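Side-chain contact in uncharacterized protein (Bacteroides uniformis ATCC 8492, PDB 4Q68), which probably hydrolyses the amide bond between N-acetylmuramic acid and L-alanine in peptidoglycan fragments, as an amidase of the NlpC/P60 (DUF1460) family: residues Q105-A110 / L168-D173. Numbering follows the deposited sequence.
Sequences QDVTGA and LPWIKD
The indole of W170 meets V107 and T108 through the benzo part of its ring, while one of its faces is lined from within its own loop by L168 CB and I171 CG1, the latter 3.6 Å above the ring plane and displaced toward the rim. In this NlpC/P60-type amidase fold, W170 sits in a type I beta turn from L168 to I171, closed by I171 N bonding to L168 O, in the loop that precedes strand 176-181 of the large antiparallel sheet. V107 CG1 comes obliquely to CE3 of W170 at 3.7 Å, and T108 CG2 meets CH2 of W170, also at a slant, at 3.8 Å. The short helix 107-111 starts with D106 at its N-cap: OD1 of D106 accepts from G109 N at 2.9 Å, approached from above the carboxylate plane, while OD2 forms a salt bridge with R234. With CG between the backbone N and the carbonyl carbon (chi1 54°), the W170 ring folds back over the turn and still reaches the helix start. V107 sets CG1 anti to its own N (chi1 -180°), which brings this methyl 3.7 Å from W170 O as well as beside the ring. With W170 cut back to an alanine, the methyls of V107 and T108 would probably lose the aromatic wall they rest against, and L168 CB and I171 CG1 the ring that covers them. No hydrogen bond joins the two segments; strand 230-238, in the same large sheet, links them instead, R237 NH2 binding W170 O. T108 divides its two branches between these neighbours: OG1 accepts from V235 N, and CG2 lies 3.9 Å from W170 CZ3.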
loop_
_atom_site.group_PDB
_atom_site.type_symbol
_atom_site.label_atom_id
_atom_site.label_comp_id
_atom_site.label_asym_id
_atom_site.label_seq_id
_atom_site.Cartn_x
_atom_site.Cartn_y
_atom_site.Cartn_z
ATOM N N GLN A 105 7.900 -4.199 8.906
ATOM C CA GLN A 105 9.336 -4.014 8.723
ATOM C C GLN A 105 9.583 -3.485 7.324
ATOM O O GLN A 105 8.958 -3.923 6.366
ATOM C CB GLN A 105 10.082 -5.336 8.879
ATOM C CG GLN A 105 10.124 -5.835 10.280
ATOM C CD GLN A 105 10.564 -7.275 10.404
ATOM O OE1 GLN A 105 10.469 -8.055 9.459
ATOM N NE2 GLN A 105 11.034 -7.641 11.586
ATOM N N ASP A 106 10.511 -2.538 7.224
ATOM C CA ASP A 106 10.918 -1.945 5.958
ATOM C C ASP A 106 12.082 -2.777 5.418
ATOM O O ASP A 106 13.238 -2.606 5.797
ATOM C CB ASP A 106 11.260 -0.476 6.170
ATOM C CG ASP A 106 11.532 0.259 4.880
ATOM O OD1 ASP A 106 11.827 -0.425 3.873
ATOM O OD2 ASP A 106 11.418 1.512 4.876
ATOM N N VAL A 107 11.754 -3.721 4.546
ATOM C CA VAL A 107 12.735 -4.676 4.037
ATOM C C VAL A 107 13.710 -4.006 3.080
ATOM O O VAL A 107 14.923 -4.206 3.194
ATOM C CB VAL A 107 12.053 -5.882 3.378
ATOM C CG1 VAL A 107 13.063 -6.870 2.863
ATOM C CG2 VAL A 107 11.095 -6.557 4.341
ATOM N N THR A 108 13.215 -3.214 2.129
ATOM C CA THR A 108 14.123 -2.458 1.272
ATOM C C THR A 108 15.036 -1.538 2.095
ATOM O O THR A 108 16.182 -1.313 1.705
ATOM C CB THR A 108 13.374 -1.671 0.162
ATOM O OG1 THR A 108 12.013 -1.441 0.544
ATOM C CG2 THR A 108 13.381 -2.432 -1.140
ATOM N N GLY A 109 14.552 -1.040 3.236
ATOM C CA GLY A 109 15.376 -0.243 4.144
ATOM C C GLY A 109 16.667 -0.944 4.537
ATOM O O GLY A 109 17.694 -0.305 4.696
ATOM N N ALA A 110 16.607 -2.257 4.714
ATOM C CA ALA A 110 17.766 -3.057 5.085
ATOM C C ALA A 110 18.514 -3.625 3.896
ATOM O O ALA A 110 19.728 -3.779 3.956
ATOM C CB ALA A 110 17.329 -4.205 5.986
ATOM N N LEU A 168 14.258 -11.795 -5.890
ATOM C CA LEU A 168 15.500 -11.772 -5.133
ATOM C C LEU A 168 15.249 -12.529 -3.850
ATOM O O LEU A 168 14.129 -12.508 -3.340
ATOM C CB LEU A 168 15.927 -10.336 -4.809
ATOM C CG LEU A 168 16.314 -9.470 -6.002
ATOM C CD1 LEU A 168 16.441 -8.014 -5.598
ATOM C CD2 LEU A 168 17.606 -9.973 -6.655
ATOM N N PRO A 169 16.286 -13.172 -3.290
ATOM C CA PRO A 169 16.027 -14.047 -2.146
ATOM C C PRO A 169 15.537 -13.337 -0.879
ATOM O O PRO A 169 14.986 -13.989 -0.003
ATOM C CB PRO A 169 17.377 -14.737 -1.916
ATOM C CG PRO A 169 18.374 -13.860 -2.556
ATOM C CD PRO A 169 17.689 -13.253 -3.734
ATOM N N TRP A 170 15.726 -12.025 -0.797
ATOM C CA TRP A 170 15.235 -11.262 0.335
ATOM C C TRP A 170 13.809 -10.726 0.151
ATOM O O TRP A 170 13.272 -10.120 1.063
ATOM C CB TRP A 170 16.208 -10.133 0.676
ATOM C CG TRP A 170 16.567 -9.210 -0.427
ATOM C CD1 TRP A 170 17.682 -9.270 -1.198
ATOM C CD2 TRP A 170 15.867 -8.032 -0.834
ATOM N NE1 TRP A 170 17.720 -8.218 -2.074
ATOM C CE2 TRP A 170 16.614 -7.443 -1.875
ATOM C CE3 TRP A 170 14.686 -7.416 -0.419
ATOM C CZ2 TRP A 170 16.225 -6.259 -2.494
ATOM C CZ3 TRP A 170 14.300 -6.238 -1.039
ATOM C CH2 TRP A 170 15.064 -5.676 -2.071
ATOM N N ILE A 171 13.213 -10.947 -1.020
ATOM C CA ILE A 171 11.797 -10.680 -1.245
ATOM C C ILE A 171 11.101 -12.025 -1.097
ATOM O O ILE A 171 11.466 -12.979 -1.795
ATOM C CB ILE A 171 11.518 -10.077 -2.631
ATOM C CG1 ILE A 171 12.291 -8.771 -2.800
ATOM C CG2 ILE A 171 10.010 -9.896 -2.819
ATOM C CD1 ILE A 171 12.274 -8.209 -4.203
ATOM N N LYS A 172 10.123 -12.097 -0.201
ATOM C CA LYS A 172 9.482 -13.354 0.162
ATOM C C LYS A 172 7.982 -13.355 -0.143
ATOM O O LYS A 172 7.322 -12.299 -0.146
ATOM C CB LYS A 172 9.707 -13.598 1.653
ATOM C CG LYS A 172 11.188 -13.681 1.986
ATOM C CD LYS A 172 11.505 -13.999 3.423
ATOM C CE LYS A 172 13.015 -13.952 3.653
ATOM N NZ LYS A 172 13.744 -14.661 2.567
ATOM N N ASP A 173 7.441 -14.546 -0.370
ATOM C CA ASP A 173 6.000 -14.721 -0.468
ATOM C C ASP A 173 5.315 -13.963 0.662
ATOM O O ASP A 173 5.708 -14.051 1.832
ATOM C CB ASP A 173 5.626 -16.197 -0.324
ATOM C CG ASP A 173 5.732 -16.982 -1.611
ATOM O OD1 ASP A 173 5.631 -16.383 -2.693
ATOM O OD2 ASP A 173 5.910 -18.229 -1.527
#